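Local coordinates for deacetylase EF_0837 (Enterococcus faecalis, PDB 2ICS), which is a dizinc amidohydrolase-type esterase that removes acetyl from acetyl-(R)-mandelate in vitro, though with very low efficiency, at residues L7-G12 / L331-I336; E198-M203 / D230-A235; T225-D230 / L260-K265. One frame throughout, in Å; residues are numbered along the deposited sequence.

In the fold
Interaction 1 stands apart from the other two. It joins strand 5-13, near the start of the chain, to strand 331-344, near its end, and both other contacts lie between these in sequence. It belongs to the β-sandwich part. Its centre is about 40 Å from that of interaction 2, on the opposite side of the chain's centre. Interactions 2 and 3 lie in the TIM-barrel part, with centres about 14 Å apart. Their segments alternate along the chain and share D230. Helix 230-237 links them: one side meets helix 196-202, while W233 packs on I228 and M264 and probably hydrogen-bonds to E262. The two barrel contacts are thus continuous, and interaction 1 belongs to a separate part.

Interaction 1: residues L7-G12 / L331-I336; sequences LLIKNG and LTIFTI
I9 reaches across to L331 and I333, and these three apolar side chains make the whole contact. The I9 bond from CA to CB is directed at segment 331-336. CB itself stays back, and the two branches that leave it do the touching. CG1 lies beside the backbone N (chi1 -55°), which places CG2 anti to that N. CG1 acts as a spacer: L331 CD2 and I333 CD1 both stay 5.1 Å from I9 CG1. The chain then runs on nearly extended at chi2 to CD1. This last methyl meets the L331 methyl tip to tip, with I9 CD1 3.8 Å from L331 CD2. The short branch serves the other partner. I9 CG2 lies 4.3 Å from I333 CD1, a looser approach at the far end of an extended isoleucine. The isoleucine fork thus spreads its two methyls over two different residues. L331 and I333 are two apart on one strand and face the same way, so they present their methyls together. The strands belong to different sheets: 5-13 runs between 19-25 and 42-45, while 331-344 pairs with 51-61 and 350-364. Side chains from further strands close the layer, with I363 against I9 and both I22 and I24 against L331. L46 covers I9 and I333 from a loop. This is the interior of the β-sandwich of an amidohydrolase, built from both ends of the chain. Only 107 Å² is buried between the two segments. All three touching residues are buried and all the touching atoms are methyls. The contact therefore has no directional bond; its contribution comes from van der Waals packing and the exclusion of water between the sheets.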
ATOM      1  N   LEU A   7     -21.182  -0.693  18.425  1.00 40.80           N
ATOM      2  CA  LEU A   7     -19.952  -0.191  19.013  1.00 39.52           C
ATOM      3  C   LEU A   7     -19.890   1.323  18.967  1.00 39.10           C
ATOM      4  O   LEU A   7     -20.331   1.950  18.005  1.00 40.57           O
ATOM      5  CB  LEU A   7     -18.741  -0.770  18.283  1.00 39.58           C
ATOM      6  CG  LEU A   7     -17.375  -0.407  18.879  1.00 39.54           C
ATOM      7  CD1 LEU A   7     -17.276  -0.951  20.295  1.00 38.08           C
ATOM      8  CD2 LEU A   7     -16.261  -0.984  18.011  1.00 39.24           C
ATOM      9  N   LEU A   8     -19.330   1.905  20.017  1.00 37.77           N
ATOM     10  CA  LEU A   8     -19.209   3.346  20.110  1.00 36.64           C
ATOM     11  C   LEU A   8     -17.820   3.676  20.640  1.00 35.17           C
ATOM     12  O   LEU A   8     -17.384   3.120  21.645  1.00 34.97           O
ATOM     13  CB  LEU A   8     -20.288   3.890  21.044  1.00 37.73           C
ATOM     14  CG  LEU A   8     -20.501   5.401  21.083  1.00 40.34           C
ATOM     15  CD1 LEU A   8     -20.788   5.922  19.678  1.00 40.11           C
ATOM     16  CD2 LEU A   8     -21.663   5.712  22.030  1.00 40.02           C
ATOM     17  N   ILE A   9     -17.128   4.577  19.951  1.00 33.99           N
ATOM     18  CA  ILE A   9     -15.778   4.975  20.335  1.00 34.09           C
ATOM     19  C   ILE A   9     -15.793   6.453  20.709  1.00 34.85           C
ATOM     20  O   ILE A   9     -16.127   7.308  19.887  1.00 33.96           O
ATOM     21  CB  ILE A   9     -14.808   4.719  19.168  1.00 33.86           C
ATOM     22  CG1 ILE A   9     -14.914   3.251  18.740  1.00 34.29           C
ATOM     23  CG2 ILE A   9     -13.388   5.034  19.579  1.00 31.51           C
ATOM     24  CD1 ILE A   9     -14.372   2.977  17.362  1.00 35.76           C
ATOM     25  N   LYS A  10     -15.425   6.747  21.952  1.00 35.94           N
ATOM     26  CA  LYS A  10     -15.446   8.116  22.454  1.00 36.96           C
ATOM     27  C   LYS A  10     -14.076   8.687  22.802  1.00 36.10           C
ATOM     28  O   LYS A  10     -13.102   7.952  22.975  1.00 33.18           O
ATOM     29  CB  LYS A  10     -16.323   8.186  23.708  1.00 39.44           C
ATOM     30  CG  LYS A  10     -17.526   7.259  23.683  1.00 42.73           C
ATOM     31  CD  LYS A  10     -18.795   7.958  23.234  1.00 46.72           C
ATOM     32  CE  LYS A  10     -19.279   8.953  24.283  1.00 48.61           C
ATOM     33  NZ  LYS A  10     -20.593   9.545  23.896  1.00 50.32           N
ATOM     34  N   ASN A  11     -14.033  10.014  22.905  1.00 34.81           N
ATOM     35  CA  ASN A  11     -12.835  10.762  23.270  1.00 34.79           C
ATOM     36  C   ASN A  11     -11.693  10.712  22.260  1.00 33.83           C
ATOM     37  O   ASN A  11     -10.541  10.977  22.595  1.00 32.91           O
ATOM     38  CB  ASN A  11     -12.341  10.297  24.643  1.00 36.53           C
ATOM     39  CG  ASN A  11     -11.885  11.450  25.510  1.00 39.91           C
ATOM     40  OD1 ASN A  11     -12.562  12.477  25.595  1.00 42.06           O
ATOM     41  ND2 ASN A  11     -10.744  11.289  26.168  1.00 39.16           N
ATOM     42  N   GLY A  12     -12.017  10.390  21.017  1.00 34.35           N
ATOM     43  CA  GLY A  12     -10.990  10.331  19.999  1.00 32.94           C
ATOM     44  C   GLY A  12     -10.677  11.691  19.401  1.00 32.77           C
ATOM     45  O   GLY A  12     -11.380  12.674  19.638  1.00 31.75           O
ATOM     46  N   LEU A 331     -11.013   0.918  11.537  1.00 27.65           N
ATOM     47  CA  LEU A 331     -10.365   2.079  12.131  1.00 26.15           C
ATOM     48  C   LEU A 331      -9.048   1.715  12.779  1.00 25.30           C
ATOM     49  O   LEU A 331      -8.837   0.582  13.198  1.00 25.47           O
ATOM     50  CB  LEU A 331     -11.253   2.713  13.210  1.00 28.74           C
ATOM     51  CG  LEU A 331     -12.630   3.279  12.864  1.00 31.39           C
ATOM     52  CD1 LEU A 331     -13.627   2.149  12.622  1.00 33.32           C
ATOM     53  CD2 LEU A 331     -13.097   4.141  14.023  1.00 33.59           C
ATOM     54  N   THR A 332      -8.162   2.694  12.862  1.00 23.13           N
ATOM     55  CA  THR A 332      -6.883   2.496  13.499  1.00 22.68           C
ATOM     56  C   THR A 332      -6.816   3.569  14.573  1.00 24.08           C
ATOM     57  O   THR A 332      -7.076   4.747  14.308  1.00 23.22           O
ATOM     58  CB  THR A 332      -5.717   2.653  12.504  1.00 23.54           C
ATOM     59  OG1 THR A 332      -5.862   1.691  11.447  1.00 23.99           O
ATOM     60  CG2 THR A 332      -4.385   2.426  13.208  1.00 20.80           C
ATOM     61  N   ILE A 333      -6.508   3.140  15.790  1.00 24.37           N
ATOM     62  CA  ILE A 333      -6.414   4.026  16.939  1.00 23.74           C
ATOM     63  C   ILE A 333      -4.947   4.003  17.337  1.00 25.19           C
ATOM     64  O   ILE A 333      -4.363   2.933  17.545  1.00 23.17           O
ATOM     65  CB  ILE A 333      -7.331   3.513  18.064  1.00 24.50           C
ATOM     66  CG1 ILE A 333      -8.761   3.384  17.514  1.00 24.82           C
ATOM     67  CG2 ILE A 333      -7.308   4.460  19.247  1.00 24.77           C
ATOM     68  CD1 ILE A 333      -9.787   2.899  18.517  1.00 26.49           C
ATOM     69  N   PHE A 334      -4.351   5.186  17.441  1.00 24.47           N
ATOM     70  CA  PHE A 334      -2.928   5.276  17.718  1.00 24.10           C
ATOM     71  C   PHE A 334      -2.487   6.512  18.482  1.00 27.14           C
ATOM     72  O   PHE A 334      -3.283   7.403  18.783  1.00 28.22           O
ATOM     73  CB  PHE A 334      -2.195   5.257  16.379  1.00 22.62           C
ATOM     74  CG  PHE A 334      -2.638   6.354  15.445  1.00 22.69           C
ATOM     75  CD1 PHE A 334      -1.992   7.590  15.443  1.00 21.45           C
ATOM     76  CD2 PHE A 334      -3.745   6.174  14.616  1.00 20.63           C
ATOM     77  CE1 PHE A 334      -2.446   8.634  14.630  1.00 22.32           C
ATOM     78  CE2 PHE A 334      -4.208   7.211  13.802  1.00 21.69           C
ATOM     79  CZ  PHE A 334      -3.559   8.441  13.809  1.00 21.97           C
ATOM     80  N   THR A 335      -1.188   6.555  18.766  1.00 27.32           N
ATOM     81  CA  THR A 335      -0.572   7.672  19.460  1.00 29.11           C
ATOM     82  C   THR A 335       0.623   8.119  18.633  1.00 30.60           C
ATOM     83  O   THR A 335       1.155   7.355  17.830  1.00 28.97           O
ATOM     84  CB  THR A 335      -0.027   7.278  20.857  1.00 30.68           C
ATOM     85  OG1 THR A 335       0.976   6.266  20.704  1.00 31.59           O
ATOM     86  CG2 THR A 335      -1.141   6.768  21.762  1.00 27.91           C
ATOM     87  N   ILE A 336       1.031   9.366  18.837  1.00 33.20           N
ATOM     88  CA  ILE A 336       2.182   9.939  18.159  1.00 36.02           C
ATOM     89  C   ILE A 336       3.002  10.554  19.286  1.00 39.08           C
ATOM     90  O   ILE A 336       2.503  11.397  20.031  1.00 40.92           O
ATOM     91  CB  ILE A 336       1.765  11.032  17.151  1.00 34.89           C
ATOM     92  CG1 ILE A 336       0.930  10.410  16.029  1.00 33.47           C
ATOM     93  CG2 ILE A 336       2.998  11.704  16.571  1.00 35.48           C
ATOM     94  CD1 ILE A 336       0.437  11.407  15.004  1.00 31.06           C
TER

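Interaction 2: residues E198-M203 / D230-A235; sequences EILALM and DFAWQA
L200 brings its CD1 methyl to the edge of the F231 ring, the two side chains crossing at about a right angle. The methyl stays in the plane of the ring. L200 CD1 is 3.4 Å from F231 CD1 and 3.7 Å from F231 CE1. F231 holds its CG between its own backbone N and carbonyl carbon (chi1 61°), which swings the ring back toward the start of its helix and leaves the CD1-CE1 edge facing L200. The same L200 methyl also comes down on the backbone, with L200 CD1 3.7 Å from A232 CA. The two helices, 196-202 and 230-237, belong to the outer layer of the TIM barrel. Strand 208-210 lies between them in sequence. The axes of the short segments 198-202 and 230-235 run nearly parallel, at 20°, and approach to 9.6 Å. The second leucine methyl turns to the next helical turn, where L200 CD2 sits 3.6 Å from A235 CB. The small alanine lets the leucine stem come close as well, with L200 CB 3.9 Å from A235 CB. Behind it, L200 also touches L209 of strand 208-210. K238 NZ bonds to the backbone oxygens of L200 and M203.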
ATOM      1  N   GLU A 198      10.698   4.879 -20.972  1.00 32.59           N
ATOM      2  CA  GLU A 198       9.917   4.010 -21.840  1.00 33.52           C
ATOM      3  C   GLU A 198       8.722   3.462 -21.058  1.00 31.41           C
ATOM      4  O   GLU A 198       7.642   3.275 -21.602  1.00 30.50           O
ATOM      5  CB  GLU A 198      10.805   2.864 -22.341  1.00 37.37           C
ATOM      6  CG  GLU A 198      10.240   2.072 -23.506  1.00 42.85           C
ATOM      7  CD  GLU A 198      11.216   1.019 -24.023  1.00 46.20           C
ATOM      8  OE1 GLU A 198      10.886   0.351 -25.026  1.00 47.19           O
ATOM      9  OE2 GLU A 198      12.306   0.857 -23.425  1.00 46.93           O
ATOM     10  N   ILE A 199       8.932   3.209 -19.772  1.00 31.07           N
ATOM     11  CA  ILE A 199       7.885   2.697 -18.895  1.00 29.48           C
ATOM     12  C   ILE A 199       6.846   3.770 -18.595  1.00 30.71           C
ATOM     13  O   ILE A 199       5.639   3.543 -18.727  1.00 29.76           O
ATOM     14  CB  ILE A 199       8.480   2.212 -17.557  1.00 27.26           C
ATOM     15  CG1 ILE A 199       9.384   1.005 -17.801  1.00 26.23           C
ATOM     16  CG2 ILE A 199       7.371   1.861 -16.582  1.00 24.60           C
ATOM     17  CD1 ILE A 199      10.090   0.508 -16.558  1.00 25.65           C
ATOM     18  N   LEU A 200       7.325   4.939 -18.185  1.00 31.96           N
ATOM     19  CA  LEU A 200       6.453   6.055 -17.845  1.00 33.00           C
ATOM     20  C   LEU A 200       5.638   6.514 -19.041  1.00 34.51           C
ATOM     21  O   LEU A 200       4.498   6.957 -18.891  1.00 35.30           O
ATOM     22  CB  LEU A 200       7.281   7.220 -17.294  1.00 32.32           C
ATOM     23  CG  LEU A 200       7.940   7.004 -15.925  1.00 33.76           C
ATOM     24  CD1 LEU A 200       8.833   8.182 -15.588  1.00 35.42           C
ATOM     25  CD2 LEU A 200       6.878   6.853 -14.855  1.00 34.09           C
ATOM     26  N   ALA A 201       6.221   6.392 -20.230  1.00 34.17           N
ATOM     27  CA  ALA A 201       5.549   6.802 -21.455  1.00 34.64           C
ATOM     28  C   ALA A 201       4.284   5.991 -21.734  1.00 34.77           C
ATOM     29  O   ALA A 201       3.321   6.510 -22.296  1.00 34.13           O
ATOM     30  CB  ALA A 201       6.507   6.685 -22.633  1.00 37.23           C
ATOM     31  N   LEU A 202       4.282   4.723 -21.340  1.00 34.98           N
ATOM     32  CA  LEU A 202       3.122   3.871 -21.577  1.00 36.29           C
ATOM     33  C   LEU A 202       2.063   3.926 -20.478  1.00 36.85           C
ATOM     34  O   LEU A 202       0.920   3.519 -20.685  1.00 37.41           O
ATOM     35  CB  LEU A 202       3.567   2.424 -21.793  1.00 37.98           C
ATOM     36  CG  LEU A 202       4.134   2.068 -23.173  1.00 41.35           C
ATOM     37  CD1 LEU A 202       5.412   2.850 -23.446  1.00 41.63           C
ATOM     38  CD2 LEU A 202       4.404   0.568 -23.224  1.00 42.56           C
HETATM   39  N   MSE A 203       2.433   4.435 -19.310  1.00 36.75           N
HETATM   40  CA  MSE A 203       1.485   4.524 -18.202  1.00 38.04           C
HETATM   41  C   MSE A 203       0.592   5.756 -18.309  1.00 36.20           C
HETATM   42  O   MSE A 203       0.994   6.790 -18.840  1.00 34.27           O
HETATM   43  CB  MSE A 203       2.238   4.526 -16.869  1.00 38.48           C
HETATM   44  CG  MSE A 203       3.024   3.244 -16.628  1.00 42.34           C
HETATM   45 SE   MSE A 203       3.950   3.212 -14.935  1.00 46.57          SE
HETATM   46  CE  MSE A 203       5.519   4.166 -15.441  1.00 48.86           C
ATOM     47  N   ASP A 230      13.093  15.021 -15.968  1.00 33.16           N
ATOM     48  CA  ASP A 230      11.922  15.706 -16.518  1.00 34.53           C
ATOM     49  C   ASP A 230      10.746  14.811 -16.877  1.00 32.92           C
ATOM     50  O   ASP A 230       9.597  15.155 -16.607  1.00 34.05           O
ATOM     51  CB  ASP A 230      12.304  16.514 -17.763  1.00 39.18           C
ATOM     52  CG  ASP A 230      13.321  17.596 -17.467  1.00 44.21           C
ATOM     53  OD1 ASP A 230      13.167  18.300 -16.445  1.00 46.08           O
ATOM     54  OD2 ASP A 230      14.270  17.749 -18.266  1.00 50.55           O
ATOM     55  N   PHE A 231      11.026  13.673 -17.505  1.00 32.02           N
ATOM     56  CA  PHE A 231       9.961  12.770 -17.903  1.00 29.75           C
ATOM     57  C   PHE A 231       9.271  12.157 -16.693  1.00 29.02           C
ATOM     58  O   PHE A 231       8.121  11.724 -16.783  1.00 31.12           O
ATOM     59  CB  PHE A 231      10.495  11.689 -18.861  1.00 28.46           C
ATOM     60  CG  PHE A 231      11.568  10.815 -18.274  1.00 29.15           C
ATOM     61  CD1 PHE A 231      11.242   9.749 -17.441  1.00 26.99           C
ATOM     62  CD2 PHE A 231      12.906  11.038 -18.583  1.00 29.49           C
ATOM     63  CE1 PHE A 231      12.228   8.917 -16.929  1.00 28.03           C
ATOM     64  CE2 PHE A 231      13.906  10.212 -18.076  1.00 28.01           C
ATOM     65  CZ  PHE A 231      13.565   9.147 -17.247  1.00 28.96           C
ATOM     66  N   ALA A 232       9.965  12.127 -15.557  1.00 28.16           N
ATOM     67  CA  ALA A 232       9.376  11.598 -14.329  1.00 27.88           C
ATOM     68  C   ALA A 232       8.346  12.630 -13.854  1.00 27.40           C
ATOM     69  O   ALA A 232       7.256  12.280 -13.412  1.00 27.68           O
ATOM     70  CB  ALA A 232      10.453  11.387 -13.268  1.00 26.57           C
ATOM     71  N   TRP A 233       8.702  13.907 -13.957  1.00 27.65           N
ATOM     72  CA  TRP A 233       7.792  14.980 -13.574  1.00 27.27           C
ATOM     73  C   TRP A 233       6.584  14.959 -14.503  1.00 27.31           C
ATOM     74  O   TRP A 233       5.451  15.190 -14.080  1.00 26.66           O
ATOM     75  CB  TRP A 233       8.483  16.340 -13.681  1.00 27.30           C
ATOM     76  CG  TRP A 233       8.936  16.876 -12.367  1.00 24.58           C
ATOM     77  CD1 TRP A 233      10.217  16.948 -11.904  1.00 23.19           C
ATOM     78  CD2 TRP A 233       8.098  17.379 -11.323  1.00 24.88           C
ATOM     79  NE1 TRP A 233      10.230  17.465 -10.627  1.00 25.00           N
ATOM     80  CE2 TRP A 233       8.940  17.737 -10.247  1.00 25.87           C
ATOM     81  CE3 TRP A 233       6.715  17.559 -11.189  1.00 26.37           C
ATOM     82  CZ2 TRP A 233       8.443  18.266  -9.048  1.00 26.52           C
ATOM     83  CZ3 TRP A 233       6.219  18.086  -9.993  1.00 27.30           C
ATOM     84  CH2 TRP A 233       7.083  18.431  -8.941  1.00 25.60           C
ATOM     85  N   GLN A 234       6.834  14.678 -15.775  1.00 27.87           N
ATOM     86  CA  GLN A 234       5.767  14.626 -16.761  1.00 28.43           C
ATOM     87  C   GLN A 234       4.745  13.554 -16.406  1.00 28.85           C
ATOM     88  O   GLN A 234       3.546  13.813 -16.401  1.00 28.99           O
ATOM     89  CB  GLN A 234       6.356  14.365 -18.149  1.00 29.29           C
ATOM     90  CG  GLN A 234       7.074  15.574 -18.730  1.00 31.74           C
ATOM     91  CD  GLN A 234       7.957  15.224 -19.914  1.00 33.79           C
ATOM     92  OE1 GLN A 234       7.594  14.397 -20.750  1.00 35.90           O
ATOM     93  NE2 GLN A 234       9.118  15.866 -19.997  1.00 30.37           N
ATOM     94  N   ALA A 235       5.222  12.350 -16.105  1.00 28.71           N
ATOM     95  CA  ALA A 235       4.333  11.255 -15.740  1.00 27.29           C
ATOM     96  C   ALA A 235       3.576  11.648 -14.475  1.00 27.26           C
ATOM     97  O   ALA A 235       2.372  11.426 -14.357  1.00 26.99           O
ATOM     98  CB  ALA A 235       5.144   9.982 -15.501  1.00 27.32           C
TER

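Interaction 3: residues T225-D230 / L260-K265; sequences TDKIKD and LREGMK
I228 lies in the short extended strand 227-228, and its CA is 7.9 Å from that of E262, which follows directly on the end of helix 253-261. The E262 and I228 side chains pass each other in opposite directions. E262 runs out extended beyond CG, which carries its carboxylate to the strand backbone. There I228 N donates to E262 OE2 at 3.0 Å, with an N-H...O angle of 162°. OE2 takes this bond on its syn lone pair, the side of the other oxygen. Two waters tie the same carboxylate to the strand: one donates to OE2 and to D226 O, the other to OE1 and to I228 O. W233 NE1 bonds to OE1 as well, so both oxygens are gripped and the rotation of the carboxylate is probably fixed. The I228 side chain lies alongside this acid, with I228 CB 3.3 Å from E262 OE1. Its far end turns to M264, a selenomethionine. CG of M264 is anti to the backbone N (chi1 179°), and the chain bends at its last torsion. I228 CD1 then touches M264 SE at 3.5 Å, while M264 CE lies 4.0 Å from I228 CG2. W233 covers both residues from helix 230-237. Two backbone motifs flank the contact: a Schellman motif at G263, which has positive phi, after helix 253-261, and a G1 β-bulge of D226 and K227 facing D222 in the hairpin 221-222/227-228.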
ATOM      1  N   THR A 225      22.905  15.306 -12.230  1.00 41.00           N
ATOM      2  CA  THR A 225      22.543  16.684 -11.930  1.00 40.13           C
ATOM      3  C   THR A 225      21.889  16.810 -10.557  1.00 40.91           C
ATOM      4  O   THR A 225      21.657  17.915 -10.063  1.00 38.86           O
ATOM      5  CB  THR A 225      21.579  17.239 -12.996  1.00 39.73           C
ATOM      6  OG1 THR A 225      20.351  16.504 -12.965  1.00 39.38           O
ATOM      7  CG2 THR A 225      22.198  17.113 -14.383  1.00 38.84           C
ATOM      8  N   ASP A 226      21.600  15.665  -9.946  1.00 41.51           N
ATOM      9  CA  ASP A 226      20.970  15.628  -8.636  1.00 41.89           C
ATOM     10  C   ASP A 226      19.594  16.280  -8.714  1.00 41.10           C
ATOM     11  O   ASP A 226      19.145  16.938  -7.776  1.00 41.17           O
ATOM     12  CB  ASP A 226      21.848  16.349  -7.611  1.00 45.53           C
ATOM     13  CG  ASP A 226      21.569  15.902  -6.187  1.00 48.29           C
ATOM     14  OD1 ASP A 226      21.566  14.674  -5.942  1.00 50.14           O
ATOM     15  OD2 ASP A 226      21.363  16.771  -5.314  1.00 50.00           O
ATOM     16  N   LYS A 227      18.931  16.095  -9.848  1.00 39.20           N
ATOM     17  CA  LYS A 227      17.602  16.647 -10.061  1.00 39.04           C
ATOM     18  C   LYS A 227      16.660  15.546 -10.531  1.00 37.14           C
ATOM     19  O   LYS A 227      17.097  14.537 -11.086  1.00 36.62           O
ATOM     20  CB  LYS A 227      17.647  17.754 -11.115  1.00 42.74           C
ATOM     21  CG  LYS A 227      18.392  19.009 -10.683  1.00 46.85           C
ATOM     22  CD  LYS A 227      18.537  19.991 -11.840  1.00 51.31           C
ATOM     23  CE  LYS A 227      17.185  20.384 -12.435  1.00 53.53           C
ATOM     24  NZ  LYS A 227      16.305  21.085 -11.455  1.00 56.36           N
ATOM     25  N   ILE A 228      15.368  15.738 -10.307  1.00 33.89           N
ATOM     26  CA  ILE A 228      14.395  14.756 -10.744  1.00 32.43           C
ATOM     27  C   ILE A 228      14.256  14.843 -12.257  1.00 32.48           C
ATOM     28  O   ILE A 228      14.001  15.917 -12.806  1.00 32.15           O
ATOM     29  CB  ILE A 228      13.033  14.998 -10.081  1.00 33.68           C
ATOM     30  CG1 ILE A 228      13.143  14.698  -8.588  1.00 34.85           C
ATOM     31  CG2 ILE A 228      11.961  14.115 -10.722  1.00 31.48           C
ATOM     32  CD1 ILE A 228      11.846  14.866  -7.850  1.00 41.11           C
ATOM     33  N   LYS A 229      14.433  13.710 -12.928  1.00 31.42           N
ATOM     34  CA  LYS A 229      14.338  13.659 -14.382  1.00 30.49           C
ATOM     35  C   LYS A 229      13.031  14.294 -14.856  1.00 32.15           C
ATOM     36  O   LYS A 229      11.991  14.134 -14.218  1.00 33.15           O
ATOM     37  CB  LYS A 229      14.450  12.203 -14.848  1.00 29.13           C
ATOM     38  CG  LYS A 229      15.755  11.537 -14.415  1.00 24.78           C
ATOM     39  CD  LYS A 229      15.775  10.048 -14.721  1.00 24.59           C
ATOM     40  CE  LYS A 229      17.081   9.405 -14.252  1.00 21.74           C
ATOM     41  NZ  LYS A 229      17.095   7.929 -14.475  1.00 22.48           N
ATOM     42  N   ASP A 230      13.093  15.021 -15.968  1.00 33.16           N
ATOM     43  CA  ASP A 230      11.922  15.706 -16.518  1.00 34.53           C
ATOM     44  C   ASP A 230      10.746  14.811 -16.877  1.00 32.92           C
ATOM     45  O   ASP A 230       9.597  15.155 -16.607  1.00 34.05           O
ATOM     46  CB  ASP A 230      12.304  16.514 -17.763  1.00 39.18           C
ATOM     47  CG  ASP A 230      13.321  17.596 -17.467  1.00 44.21           C
ATOM     48  OD1 ASP A 230      13.167  18.300 -16.445  1.00 46.08           O
ATOM     49  OD2 ASP A 230      14.270  17.749 -18.266  1.00 50.55           O
ATOM     50  N   LEU A 260      10.849  16.091  -2.571  1.00 28.72           N
ATOM     51  CA  LEU A 260      10.094  17.038  -1.750  1.00 30.89           C
ATOM     52  C   LEU A 260      10.568  18.468  -1.995  1.00 32.60           C
ATOM     53  O   LEU A 260       9.755  19.376  -2.174  1.00 33.36           O
ATOM     54  CB  LEU A 260      10.221  16.695  -0.257  1.00 29.35           C
ATOM     55  CG  LEU A 260       9.461  17.614   0.715  1.00 29.28           C
ATOM     56  CD1 LEU A 260       7.976  17.624   0.379  1.00 27.24           C
ATOM     57  CD2 LEU A 260       9.670  17.138   2.144  1.00 28.41           C
ATOM     58  N   ARG A 261      11.883  18.669  -2.011  1.00 34.07           N
ATOM     59  CA  ARG A 261      12.431  19.998  -2.254  1.00 35.68           C
ATOM     60  C   ARG A 261      11.949  20.563  -3.586  1.00 33.80           C
ATOM     61  O   ARG A 261      11.837  21.777  -3.741  1.00 35.43           O
ATOM     62  CB  ARG A 261      13.964  19.965  -2.206  1.00 39.21           C
ATOM     63  CG  ARG A 261      14.520  20.103  -0.795  1.00 45.36           C
ATOM     64  CD  ARG A 261      16.030  19.910  -0.735  1.00 51.34           C
ATOM     65  NE  ARG A 261      16.418  18.526  -1.006  1.00 57.48           N
ATOM     66  CZ  ARG A 261      17.652  18.053  -0.859  1.00 60.13           C
ATOM     67  NH1 ARG A 261      18.626  18.853  -0.442  1.00 62.12           N
ATOM     68  NH2 ARG A 261      17.915  16.779  -1.127  1.00 61.17           N
ATOM     69  N   GLU A 262      11.659  19.686  -4.543  1.00 30.89           N
ATOM     70  CA  GLU A 262      11.166  20.120  -5.848  1.00 30.28           C
ATOM     71  C   GLU A 262       9.644  20.197  -5.832  1.00 29.87           C
ATOM     72  O   GLU A 262       9.020  20.536  -6.833  1.00 31.97           O
ATOM     73  CB  GLU A 262      11.636  19.165  -6.964  1.00 28.74           C
ATOM     74  CG  GLU A 262      13.104  19.343  -7.341  1.00 28.41           C
ATOM     75  CD  GLU A 262      13.557  18.445  -8.485  1.00 28.33           C
ATOM     76  OE1 GLU A 262      12.799  18.282  -9.465  1.00 25.96           O
ATOM     77  OE2 GLU A 262      14.686  17.914  -8.410  1.00 28.80           O
ATOM     78  N   GLY A 263       9.050  19.876  -4.689  1.00 30.50           N
ATOM     79  CA  GLY A 263       7.605  19.942  -4.569  1.00 29.85           C
ATOM     80  C   GLY A 263       6.872  18.674  -4.957  1.00 30.29           C
ATOM     81  O   GLY A 263       5.666  18.700  -5.200  1.00 31.01           O
HETATM   82  N   MSE A 264       7.593  17.560  -5.007  1.00 29.34           N
HETATM   83  CA  MSE A 264       6.995  16.281  -5.376  1.00 28.21           C
HETATM   84  C   MSE A 264       6.820  15.371  -4.159  1.00 26.38           C
HETATM   85  O   MSE A 264       7.755  15.176  -3.386  1.00 24.95           O
HETATM   86  CB  MSE A 264       7.877  15.587  -6.418  1.00 30.22           C
HETATM   87  CG  MSE A 264       7.373  14.224  -6.873  1.00 33.06           C
HETATM   88 SE   MSE A 264       8.662  13.332  -8.020  1.00 41.59          SE
HETATM   89  CE  MSE A 264       8.106  14.048  -9.739  1.00 33.51           C
ATOM     90  N   LYS A 265       5.619  14.818  -4.000  1.00 26.14           N
ATOM     91  CA  LYS A 265       5.305  13.918  -2.888  1.00 25.30           C
ATOM     92  C   LYS A 265       4.644  12.645  -3.410  1.00 24.90           C
ATOM     93  O   LYS A 265       3.948  12.671  -4.430  1.00 22.21           O
ATOM     94  CB  LYS A 265       4.342  14.591  -1.898  1.00 25.17           C
ATOM     95  CG  LYS A 265       4.884  15.843  -1.235  1.00 29.21           C
ATOM     96  CD  LYS A 265       3.862  16.461  -0.279  1.00 30.85           C
ATOM     97  CE  LYS A 265       4.433  17.720   0.372  1.00 33.43           C
ATOM     98  NZ  LYS A 265       3.488  18.373   1.318  1.00 36.12           N
TER
HETATM   99  O   HOH W   1      16.716  19.069  -7.380  1.00 42.60           O
HETATM  100  O   HOH W   2      13.887  18.173 -11.840  1.00 34.97           O